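Long-range contacts in ferulic acid decarboxylase 1 (Candida dubliniensis, PDB 4ZAD), which probably catalyses the reversible decarboxylation of aromatic carboxylic acids such as ferulic, p-coumaric and cinnamic acid to their vinyl derivatives, using a prenylated FMN cofactor: residues F156-G161 against F216-G221; K186-L191 against Y305-I310; D267-F272 against Q315-I320. One frame throughout, in Å; residues are numbered along the deposited sequence.

Contact 1 (F156-G161 against F216-G221); sequences FIQTYG and FALCFG. With 4LU (1-deoxy-5-O-phosphono-1-(3,3,4,5-tetramethyl-9,11-dioxo-2,3,8,9,10,11-hexahydro-7H-quinolino[1,8-fg]pteridin-12-ium-7-y l)-D-ribitol), chain E.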
loop_
_atom_site.group_PDB
_atom_site.type_symbol
_atom_site.label_atom_id
_atom_site.label_comp_id
_atom_site.label_asym_id
_atom_site.label_seq_id
_atom_site.Cartn_x
_atom_site.Cartn_y
_atom_site.Cartn_z
ATOM N N PHE A 156 10.364 27.979 -9.806
ATOM C CA PHE A 156 9.319 28.183 -8.798
ATOM C C PHE A 156 9.855 28.742 -7.488
ATOM O O PHE A 156 10.328 28.009 -6.603
ATOM C CB PHE A 156 8.505 26.922 -8.601
ATOM C CG PHE A 156 7.379 26.783 -9.596
ATOM C CD1 PHE A 156 7.579 26.155 -10.807
ATOM C CD2 PHE A 156 6.107 27.283 -9.311
ATOM C CE1 PHE A 156 6.534 26.026 -11.710
ATOM C CE2 PHE A 156 5.071 27.166 -10.212
ATOM C CZ PHE A 156 5.266 26.556 -11.391
ATOM N N ILE A 157 9.773 30.064 -7.381
ATOM C CA ILE A 157 10.370 30.798 -6.279
ATOM C C ILE A 157 9.510 30.633 -5.041
ATOM O O ILE A 157 10.005 30.705 -3.923
ATOM C CB ILE A 157 10.542 32.295 -6.648
ATOM C CG1 ILE A 157 11.449 33.014 -5.655
ATOM C CG2 ILE A 157 9.180 33.022 -6.784
ATOM C CD1 ILE A 157 11.709 34.443 -6.048
ATOM N N GLN A 158 8.227 30.381 -5.252
ATOM C CA GLN A 158 7.247 30.326 -4.171
ATOM C C GLN A 158 6.707 28.931 -4.065
ATOM O O GLN A 158 5.825 28.507 -4.815
ATOM C CB GLN A 158 6.154 31.368 -4.377
ATOM C CG GLN A 158 4.794 31.096 -3.787
ATOM C CD GLN A 158 4.783 30.787 -2.312
ATOM O OE1 GLN A 158 5.811 30.633 -1.676
ATOM N NE2 GLN A 158 3.584 30.662 -1.768
ATOM N N THR A 159 7.290 28.203 -3.127
ATOM C CA THR A 159 6.832 26.888 -2.802
ATOM C C THR A 159 6.588 26.757 -1.306
ATOM O O THR A 159 6.005 25.783 -0.895
ATOM C CB THR A 159 7.814 25.797 -3.307
ATOM O OG1 THR A 159 9.042 25.831 -2.552
ATOM C CG2 THR A 159 8.118 26.008 -4.770
ATOM N N TYR A 160 7.011 27.712 -0.479
ATOM C CA TYR A 160 6.839 27.546 0.965
ATOM C C TYR A 160 6.850 28.871 1.711
ATOM O O TYR A 160 7.290 28.972 2.871
ATOM C CB TYR A 160 7.902 26.582 1.524
ATOM C CG TYR A 160 7.493 25.809 2.781
ATOM C CD1 TYR A 160 6.732 24.671 2.697
ATOM C CD2 TYR A 160 7.909 26.219 4.059
ATOM C CE1 TYR A 160 6.375 23.955 3.863
ATOM C CE2 TYR A 160 7.577 25.511 5.205
ATOM C CZ TYR A 160 6.809 24.378 5.092
ATOM O OH TYR A 160 6.473 23.665 6.204
ATOM N N GLY A 161 6.332 29.888 1.044
ATOM C CA GLY A 161 6.082 31.158 1.654
ATOM C C GLY A 161 4.597 31.357 1.573
ATOM O O GLY A 161 3.877 30.503 1.018
ATOM N N PHE A 216 -0.908 42.639 -2.210
ATOM C CA PHE A 216 -0.410 41.383 -1.706
ATOM C C PHE A 216 0.938 41.535 -1.022
ATOM O O PHE A 216 1.700 42.427 -1.341
ATOM C CB PHE A 216 -0.317 40.340 -2.829
ATOM C CG PHE A 216 0.979 40.357 -3.581
ATOM C CD1 PHE A 216 2.064 39.626 -3.134
ATOM C CD2 PHE A 216 1.107 41.073 -4.749
ATOM C CE1 PHE A 216 3.267 39.622 -3.841
ATOM C CE2 PHE A 216 2.301 41.085 -5.450
ATOM C CZ PHE A 216 3.375 40.349 -5.006
ATOM N N ALA A 217 1.199 40.638 -0.070
ATOM C CA ALA A 217 2.553 40.368 0.418
ATOM C C ALA A 217 2.788 38.876 0.240
ATOM O O ALA A 217 1.853 38.092 0.231
ATOM C CB ALA A 217 2.749 40.784 1.888
ATOM N N LEU A 218 4.032 38.512 0.029
ATOM C CA LEU A 218 4.439 37.166 -0.166
ATOM C C LEU A 218 5.622 37.020 0.760
ATOM O O LEU A 218 6.627 37.679 0.556
ATOM C CB LEU A 218 4.872 36.932 -1.616
ATOM C CG LEU A 218 5.608 35.582 -1.832
ATOM C CD1 LEU A 218 4.662 34.353 -1.473
ATOM C CD2 LEU A 218 6.186 35.451 -3.224
ATOM N N CYS A 219 5.497 36.160 1.771
ATOM C CA CYS A 219 6.400 36.157 2.933
ATOM C C CYS A 219 7.150 34.854 3.001
ATOM O O CYS A 219 6.534 33.796 2.988
ATOM C CB CYS A 219 5.601 36.382 4.216
ATOM S SG CYS A 219 4.537 37.902 4.215
ATOM N N PHE A 220 8.476 34.906 3.058
ATOM C CA PHE A 220 9.291 33.656 3.128
ATOM C C PHE A 220 9.932 33.517 4.494
ATOM O O PHE A 220 10.351 34.517 5.094
ATOM C CB PHE A 220 10.372 33.639 2.049
ATOM C CG PHE A 220 9.829 33.726 0.669
ATOM C CD1 PHE A 220 9.309 32.620 0.054
ATOM C CD2 PHE A 220 9.821 34.912 -0.007
ATOM C CE1 PHE A 220 8.776 32.706 -1.205
ATOM C CE2 PHE A 220 9.289 35.002 -1.267
ATOM C CZ PHE A 220 8.773 33.903 -1.863
ATOM N N GLY A 221 9.972 32.294 5.007
ATOM C CA GLY A 221 10.535 32.059 6.334
ATOM C C GLY A 221 9.696 32.654 7.438
ATOM O O GLY A 221 10.195 33.147 8.426
HETATM C C9 4LU E . 0.248 23.432 -0.026
HETATM C C8 4LU E . 1.584 23.377 0.391
HETATM C C7 4LU E . 2.628 23.547 -0.529
HETATM C C10 4LU E . -1.689 24.945 -2.777
HETATM C C6 4LU E . 2.274 23.705 -1.968
HETATM N N3 4LU E . -2.271 26.154 -5.156
HETATM C C2 4LU E . -3.184 26.143 -4.178
HETATM C C13 4LU E . 3.806 25.320 -2.798
HETATM C C5 4LU E . 3.310 23.906 -2.987
HETATM C C1 4LU E . 1.385 24.021 -4.594
HETATM O O2 4LU E . -4.262 26.710 -4.399
HETATM N N1 4LU E . -2.900 25.540 -2.997
HETATM C C4 4LU E . -1.067 25.566 -5.003
HETATM O O4 4LU E . -0.314 25.654 -6.002
HETATM C C4A 4LU E . -0.740 24.938 -3.823
HETATM N N5 4LU E . 0.471 23.931 -3.669
HETATM C C3 4LU E . 2.748 24.017 -4.323
HETATM C C12 4LU E . 4.495 22.951 -2.886
HETATM C C5A 4LU E . 0.838 23.708 -2.353
HETATM C C7M 4LU E . 4.079 23.521 -0.124
HETATM C C8M 4LU E . 1.828 23.182 1.865
HETATM C C9A 4LU E . -0.141 23.755 -1.335
HETATM N N10 4LU E . -1.423 24.363 -1.575
HETATM C "C1'" 4LU E . -2.620 23.913 -0.849
HETATM C "C2'" 4LU E . -3.117 25.078 0.007
HETATM O "O2'" 4LU E . -1.993 25.639 0.715
HETATM C "C3'" 4LU E . -4.229 24.658 0.977
HETATM O "O3'" 4LU E . -5.384 24.216 0.235
HETATM C "C4'" 4LU E . -4.639 25.803 1.929
HETATM O "O4'" 4LU E . -5.879 25.471 2.561
HETATM C "C5'" 4LU E . -4.849 27.126 1.173
HETATM O "O5'" 4LU E . -5.283 28.189 1.998
HETATM P P 4LU E . -6.780 28.715 2.032
HETATM O O2P 4LU E . -6.552 29.957 2.893
HETATM O O3P 4LU E . -7.554 27.540 2.668
HETATM O O1P 4LU E . -7.178 28.969 0.594
#
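Gln158 lays its side-chain amide against one methyl of Leu218, with Gln158 CD 3.7 Å from Leu218 CD1. The Gln158 chain bends at CB-CG (chi2 54°), which curls the amide round to the backbone of Gly161, three residues on. There it is held at both ends. Gly161 N donates to a lone pair of Gln158 OE1 at 2.9 Å, in the carbonyl plane. Gln158 NE2 donates to Gly161 O at 2.8 Å, from well above that carbonyl's plane. The pair of bonds fixes the rotation of the amide and ties residue 158 to residue 161. Residues 156-161 lead into strand 162-166, which runs antiparallel to strand 214-220 in the main sheet of the Rift-related domain, a member of the FMN-binding clan. The Phe220 ring comes in beside Leu218, its plane 73° from the amide. Phe220 CE1 lies 3.6 Å from Gln158 OE1, and the same carbon also approaches Ile157 O. Gly161 has no side chain, and its backbone sits close to the strand, with Gly161 CA 3.0 Å from Cys219 O. The loop also reaches the cofactor. Thr159 O is 2.9 Å from C13 of the prenylated flavin, a tight approach. Next to it, Tyr160 turns a ring edge to the flavin methyl, with Tyr160 CD1 4.0 Å from C7M. Thr159 OG1 is hydrogen-bonded to Ser321 N.

Contact 2 (K186-L191 against Y305-I310); sequences KSITGL and YRVNHI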
loop_
_atom_site.group_PDB
_atom_site.type_symbol
_atom_site.label_atom_id
_atom_site.label_comp_id
_atom_site.label_asym_id
_atom_site.label_seq_id
_atom_site.Cartn_x
_atom_site.Cartn_y
_atom_site.Cartn_z
ATOM N N LYS A 186 10.201 41.303 -12.633
ATOM C CA LYS A 186 9.501 42.037 -11.587
ATOM C C LYS A 186 8.189 41.362 -11.205
ATOM O O LYS A 186 7.271 42.007 -10.694
ATOM C CB LYS A 186 9.245 43.470 -12.054
ATOM C CG LYS A 186 10.398 44.135 -12.887
ATOM C CD LYS A 186 11.479 44.769 -12.024
ATOM C CE LYS A 186 12.523 45.581 -12.861
ATOM N NZ LYS A 186 13.335 46.569 -12.068
ATOM N N SER A 187 8.115 40.055 -11.384
ATOM C CA SER A 187 6.823 39.441 -11.530
ATOM C C SER A 187 6.773 37.953 -11.325
ATOM O O SER A 187 7.633 37.232 -11.827
ATOM C CB SER A 187 6.279 39.711 -12.923
ATOM O OG SER A 187 5.129 40.492 -12.791
ATOM N N ILE A 188 5.699 37.515 -10.655
ATOM C CA ILE A 188 5.469 36.128 -10.362
ATOM C C ILE A 188 4.067 35.786 -10.781
ATOM O O ILE A 188 3.154 36.584 -10.563
ATOM C CB ILE A 188 5.557 35.876 -8.838
ATOM C CG1 ILE A 188 6.928 36.222 -8.289
ATOM C CG2 ILE A 188 5.216 34.431 -8.510
ATOM C CD1 ILE A 188 6.965 36.203 -6.800
ATOM N N THR A 189 3.895 34.605 -11.369
ATOM C CA THR A 189 2.568 34.038 -11.616
ATOM C C THR A 189 2.469 32.700 -10.919
ATOM O O THR A 189 3.463 31.985 -10.749
ATOM C CB THR A 189 2.242 33.809 -13.131
ATOM O OG1 THR A 189 0.920 33.254 -13.249
ATOM C CG2 THR A 189 3.219 32.844 -13.792
ATOM N N GLY A 190 1.256 32.357 -10.522
ATOM C CA GLY A 190 1.010 31.102 -9.866
ATOM C C GLY A 190 -0.443 30.773 -9.983
ATOM O O GLY A 190 -1.221 31.570 -10.486
ATOM N N LEU A 191 -0.808 29.585 -9.516
ATOM C CA LEU A 191 -2.201 29.156 -9.447
ATOM C C LEU A 191 -3.076 30.016 -8.543
ATOM O O LEU A 191 -2.690 30.369 -7.418
ATOM C CB LEU A 191 -2.283 27.730 -8.899
ATOM C CG LEU A 191 -2.064 26.546 -9.823
ATOM C CD1 LEU A 191 -2.166 25.309 -8.938
ATOM C CD2 LEU A 191 -3.106 26.518 -10.905
ATOM N N TYR A 305 1.291 38.524 -10.421
ATOM C CA TYR A 305 1.631 39.275 -9.226
ATOM C C TYR A 305 2.793 40.160 -9.574
ATOM O O TYR A 305 3.871 39.659 -9.904
ATOM C CB TYR A 305 2.074 38.357 -8.094
ATOM C CG TYR A 305 1.056 37.384 -7.550
ATOM C CD1 TYR A 305 0.815 36.186 -8.183
ATOM C CD2 TYR A 305 0.397 37.627 -6.340
ATOM C CE1 TYR A 305 -0.074 35.268 -7.670
ATOM C CE2 TYR A 305 -0.508 36.703 -5.811
ATOM C CZ TYR A 305 -0.724 35.524 -6.485
ATOM O OH TYR A 305 -1.606 34.584 -5.984
ATOM N N ARG A 306 2.591 41.465 -9.481
ATOM C CA ARG A 306 3.607 42.427 -9.842
ATOM C C ARG A 306 4.222 42.845 -8.566
ATOM O O ARG A 306 3.558 43.452 -7.753
ATOM C CB ARG A 306 2.988 43.631 -10.524
ATOM C CG ARG A 306 2.051 43.269 -11.706
ATOM C CD ARG A 306 1.528 44.555 -12.455
ATOM N NE ARG A 306 0.755 44.206 -13.636
ATOM C CZ ARG A 306 1.280 43.894 -14.824
ATOM N NH1 ARG A 306 2.614 43.893 -15.003
ATOM N NH2 ARG A 306 0.461 43.565 -15.842
ATOM N N VAL A 307 5.498 42.519 -8.381
ATOM C CA VAL A 307 6.255 42.848 -7.146
ATOM C C VAL A 307 6.845 44.259 -7.259
ATOM O O VAL A 307 7.591 44.524 -8.182
ATOM C CB VAL A 307 7.416 41.822 -6.962
ATOM C CG1 VAL A 307 8.267 42.119 -5.739
ATOM C CG2 VAL A 307 6.859 40.413 -6.919
ATOM N N ASN A 308 6.495 45.154 -6.337
ATOM C CA ASN A 308 7.023 46.512 -6.282
ATOM C C ASN A 308 8.101 46.701 -5.212
ATOM O O ASN A 308 8.806 47.686 -5.234
ATOM C CB ASN A 308 5.909 47.550 -5.960
ATOM C CG ASN A 308 4.721 47.563 -6.971
ATOM O OD1 ASN A 308 3.583 47.915 -6.571
ATOM N ND2 ASN A 308 4.969 47.206 -8.250
ATOM N N HIS A 309 8.212 45.808 -4.243
ATOM C CA HIS A 309 9.102 46.029 -3.103
ATOM C C HIS A 309 9.581 44.697 -2.591
ATOM O O HIS A 309 8.985 43.687 -2.911
ATOM C CB HIS A 309 8.385 46.793 -1.968
ATOM C CG HIS A 309 9.315 47.379 -0.951
ATOM N ND1 HIS A 309 10.025 48.545 -1.168
ATOM C CD2 HIS A 309 9.667 46.950 0.284
ATOM C CE1 HIS A 309 10.752 48.817 -0.097
ATOM N NE2 HIS A 309 10.554 47.863 0.799
ATOM N N ILE A 310 10.680 44.703 -1.841
ATOM C CA ILE A 310 11.183 43.521 -1.158
ATOM C C ILE A 310 11.964 44.008 0.049
ATOM O O ILE A 310 12.776 44.943 -0.039
ATOM C CB ILE A 310 12.149 42.669 -2.004
ATOM C CG1 ILE A 310 11.441 42.000 -3.183
ATOM C CG2 ILE A 310 12.860 41.577 -1.131
ATOM C CD1 ILE A 310 12.423 41.284 -4.136
HETATM O O HOH W 1 -0.406 31.666 -7.002
#
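Ile188 and Tyr305 exchange two backbone hydrogen bonds. Tyr305 N donates to Ile188 O at 2.7 Å, and Ile188 N donates to Tyr305 O at 2.9 Å. They form an antiparallel hydrogen-bonded pair, and Ser187 and Arg306 form the adjoining non-hydrogen-bonded pair. One residue further, Val307 N donates to Lys186 O at 3.0 Å. Tyr305 O has a second donor. The hydroxyl of Ser187 reaches it from above the carbonyl plane, 47° out, with Ser187 OG 3.3 Å from Tyr305 O. Strand 187-189 also pairs with strand 181-184, so the contact joins this hairpin edge to edge with the long strand 300-312 within the main sheet. The Tyr305 ring carries much of the packing. Its CG lies beside the backbone N (chi1 -64°), and the ring edge meets Ile188 O in plane, with Tyr305 CD1 3.4 Å from Ile188 O. The ring also stacks on Trp163 and meets Phe216 edge-to-face. At its far end, a water donates to Leu191 O at 2.7 Å and makes a weak hydrogen bond with Tyr305 OH. Leu191 itself touches the prenylated flavin. Ile188 is on the same side of the sheet as Tyr305, and Ile188 CD1 packs 4.2 Å from Val307 CG2. On the other side, Arg306 forms a salt bridge with Asp277. Main-chain bonds therefore set the register, whereas the side chains of Ile188 and Tyr305, on one face, add apolar and aromatic packing.

Contact 3 (D267-F272 against Q315-I320); sequences DCEMVF and QAIMPI
Glu269 sets CG beside its backbone N (chi1 -60°) and bends again at the next bond (chi2 -79°), which folds its carboxylate round to the backbone N-H of Ile317. Ile317 N donates to Glu269 OE1 at 2.6 Å. The bond uses the anti side of the oxygen and lies 19° out of the carboxylate plane. The aliphatic part of the side chain rests on the same residue, with Glu269 CG 3.1 Å from Ile317 O. Met270 also points toward 315-320. Its CG packs on a methyl, with Met270 CG 3.8 Å from Ala316 CB. A bend at its thioether then carries the terminal methyl along to the next methionine. Met270 CE lies 3.9 Å from Met318 CB and 4.1 Å from Met318 SD, and the two side chains cross at about a right angle. Both Glu269 and Met270 face Phe220 in a classic beta bulge. The bulge is consistent with two successive side chains both pointing toward 315-320. The contact joins two sheets of the fold. Strand 270-277 belongs to the large antiparallel sheet, whereas strand 317-319 lies at one margin of a smaller mixed sheet, next to strand 69-71. Ile317 also packs against Phe9 and Ile13 of helix 9-19. The carboxylate has further partners: OE1 forms a salt bridge with Arg10 of that helix, and OE2 with Arg313. Two arginines and a backbone N-H around one buried carboxylate would be expected to keep Glu269 ionised.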
loop_
_atom_site.group_PDB
_atom_site.type_symbol
_atom_site.label_atom_id
_atom_site.label_comp_id
_atom_site.label_asym_id
_atom_site.label_seq_id
_atom_site.Cartn_x
_atom_site.Cartn_y
_atom_site.Cartn_z
ATOM N N ASP A 267 8.805 38.383 12.042
ATOM C CA ASP A 267 9.911 37.452 11.768
ATOM C C ASP A 267 9.682 36.698 10.470
ATOM O O ASP A 267 9.058 35.624 10.438
ATOM C CB ASP A 267 10.105 36.452 12.923
ATOM C CG ASP A 267 10.461 37.135 14.241
ATOM O OD1 ASP A 267 11.646 37.522 14.395
ATOM O OD2 ASP A 267 9.555 37.273 15.107
ATOM N N CYS A 268 10.163 37.288 9.389
ATOM C CA CYS A 268 10.214 36.594 8.116
ATOM C C CYS A 268 11.654 36.698 7.679
ATOM O O CYS A 268 12.416 37.483 8.256
ATOM C CB CYS A 268 9.301 37.233 7.077
ATOM S SG CYS A 268 7.591 37.279 7.504
ATOM N N GLU A 269 12.033 35.912 6.681
ATOM C CA GLU A 269 13.344 36.086 6.067
ATOM C C GLU A 269 13.256 37.133 4.967
ATOM O O GLU A 269 14.152 37.975 4.847
ATOM C CB GLU A 269 13.883 34.764 5.523
ATOM C CG GLU A 269 14.051 33.703 6.580
ATOM C CD GLU A 269 15.323 33.900 7.413
ATOM O OE1 GLU A 269 16.438 33.985 6.836
ATOM O OE2 GLU A 269 15.224 33.951 8.653
ATOM N N MET A 270 12.182 37.079 4.169
ATOM C CA MET A 270 11.995 37.998 3.055
ATOM C C MET A 270 10.522 38.200 2.833
ATOM O O MET A 270 9.748 37.204 2.861
ATOM C CB MET A 270 12.551 37.445 1.727
ATOM C CG MET A 270 14.048 37.302 1.611
ATOM S SD MET A 270 14.541 36.440 0.124
ATOM C CE MET A 270 14.149 34.767 0.615
ATOM N N VAL A 271 10.164 39.468 2.542
ATOM C CA VAL A 271 8.802 39.849 2.207
ATOM C C VAL A 271 8.808 40.525 0.856
ATOM O O VAL A 271 9.639 41.365 0.588
ATOM C CB VAL A 271 8.154 40.793 3.274
ATOM C CG1 VAL A 271 6.758 41.238 2.820
ATOM C CG2 VAL A 271 8.062 40.092 4.633
ATOM N N PHE A 272 7.891 40.114 -0.003
ATOM C CA PHE A 272 7.737 40.648 -1.340
ATOM C C PHE A 272 6.394 41.383 -1.282
ATOM O O PHE A 272 5.433 40.837 -0.762
ATOM C CB PHE A 272 7.610 39.503 -2.346
ATOM C CG PHE A 272 8.913 38.844 -2.759
ATOM C CD1 PHE A 272 10.068 38.907 -1.992
ATOM C CD2 PHE A 272 8.960 38.102 -3.915
ATOM C CE1 PHE A 272 11.249 38.280 -2.399
ATOM C CE2 PHE A 272 10.162 37.458 -4.320
ATOM C CZ PHE A 272 11.287 37.559 -3.556
ATOM N N GLN A 315 21.374 37.546 5.418
ATOM C CA GLN A 315 21.650 36.146 5.195
ATOM C C GLN A 315 20.352 35.356 5.129
ATOM O O GLN A 315 20.159 34.394 5.877
ATOM C CB GLN A 315 22.605 35.606 6.283
ATOM C CG GLN A 315 23.912 36.375 6.412
ATOM C CD GLN A 315 25.033 35.493 6.950
ATOM O OE1 GLN A 315 24.948 34.967 8.069
ATOM N NE2 GLN A 315 26.086 35.327 6.159
ATOM N N ALA A 316 19.479 35.772 4.222
ATOM C CA ALA A 316 18.102 35.297 4.217
ATOM C C ALA A 316 18.068 33.825 3.844
ATOM O O ALA A 316 18.871 33.352 3.027
ATOM C CB ALA A 316 17.211 36.142 3.268
ATOM N N ILE A 317 17.153 33.094 4.472
ATOM C CA ILE A 317 16.980 31.676 4.157
ATOM C C ILE A 317 15.597 31.458 3.546
ATOM O O ILE A 317 14.579 31.868 4.094
ATOM C CB ILE A 317 17.175 30.760 5.394
ATOM C CG1 ILE A 317 18.562 30.987 6.010
ATOM C CG2 ILE A 317 17.027 29.307 5.005
ATOM C CD1 ILE A 317 18.627 30.600 7.504
ATOM N N MET A 318 15.558 30.815 2.396
ATOM C CA MET A 318 14.284 30.494 1.871
ATOM C C MET A 318 13.890 29.039 2.035
ATOM O O MET A 318 14.562 28.152 1.515
ATOM C CB MET A 318 14.146 30.881 0.422
ATOM C CG MET A 318 12.697 30.701 0.079
ATOM S SD MET A 318 12.136 31.698 -1.215
ATOM C CE MET A 318 12.855 30.744 -2.573
ATOM N N PRO A 319 12.752 28.793 2.703
ATOM C CA PRO A 319 12.259 27.446 2.669
ATOM C C PRO A 319 11.615 27.140 1.330
ATOM O O PRO A 319 11.173 28.042 0.602
ATOM C CB PRO A 319 11.260 27.407 3.783
ATOM C CG PRO A 319 10.777 28.799 3.905
ATOM C CD PRO A 319 11.864 29.686 3.461
ATOM N N ILE A 320 11.581 25.844 1.031
ATOM C CA ILE A 320 11.296 25.326 -0.298
ATOM C C ILE A 320 10.563 23.994 -0.077
ATOM O O ILE A 320 10.870 23.291 0.876
ATOM C CB ILE A 320 12.691 25.210 -1.059
ATOM C CG1 ILE A 320 13.070 26.574 -1.690
ATOM C CG2 ILE A 320 12.802 24.057 -2.054
ATOM C CD1 ILE A 320 12.084 27.129 -2.793
#

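Along the chain, contact 1 opens first at 156-161. Contact 2 opens at 186-191, before contact 1 closes on strand 214-220, so these two cross. Contact 3 opens at 267-272. Contact 2 then closes on strand 300-312, and contact 3 closes last at 315-320, so contacts 2 and 3 also cross. Contacts 1 and 3 follow in series. Strand 270-277 lies between strands 214-220 and 300-312 in the main sheet and joins all three contacts. Ile188 CD1 packs against Ile157, Leu218 and Phe272, which puts one methyl in a shared core. Together the contacts join a hairpin to its neighbour in the main sheet, and tie the flavin-side loop and the smaller sheet to it.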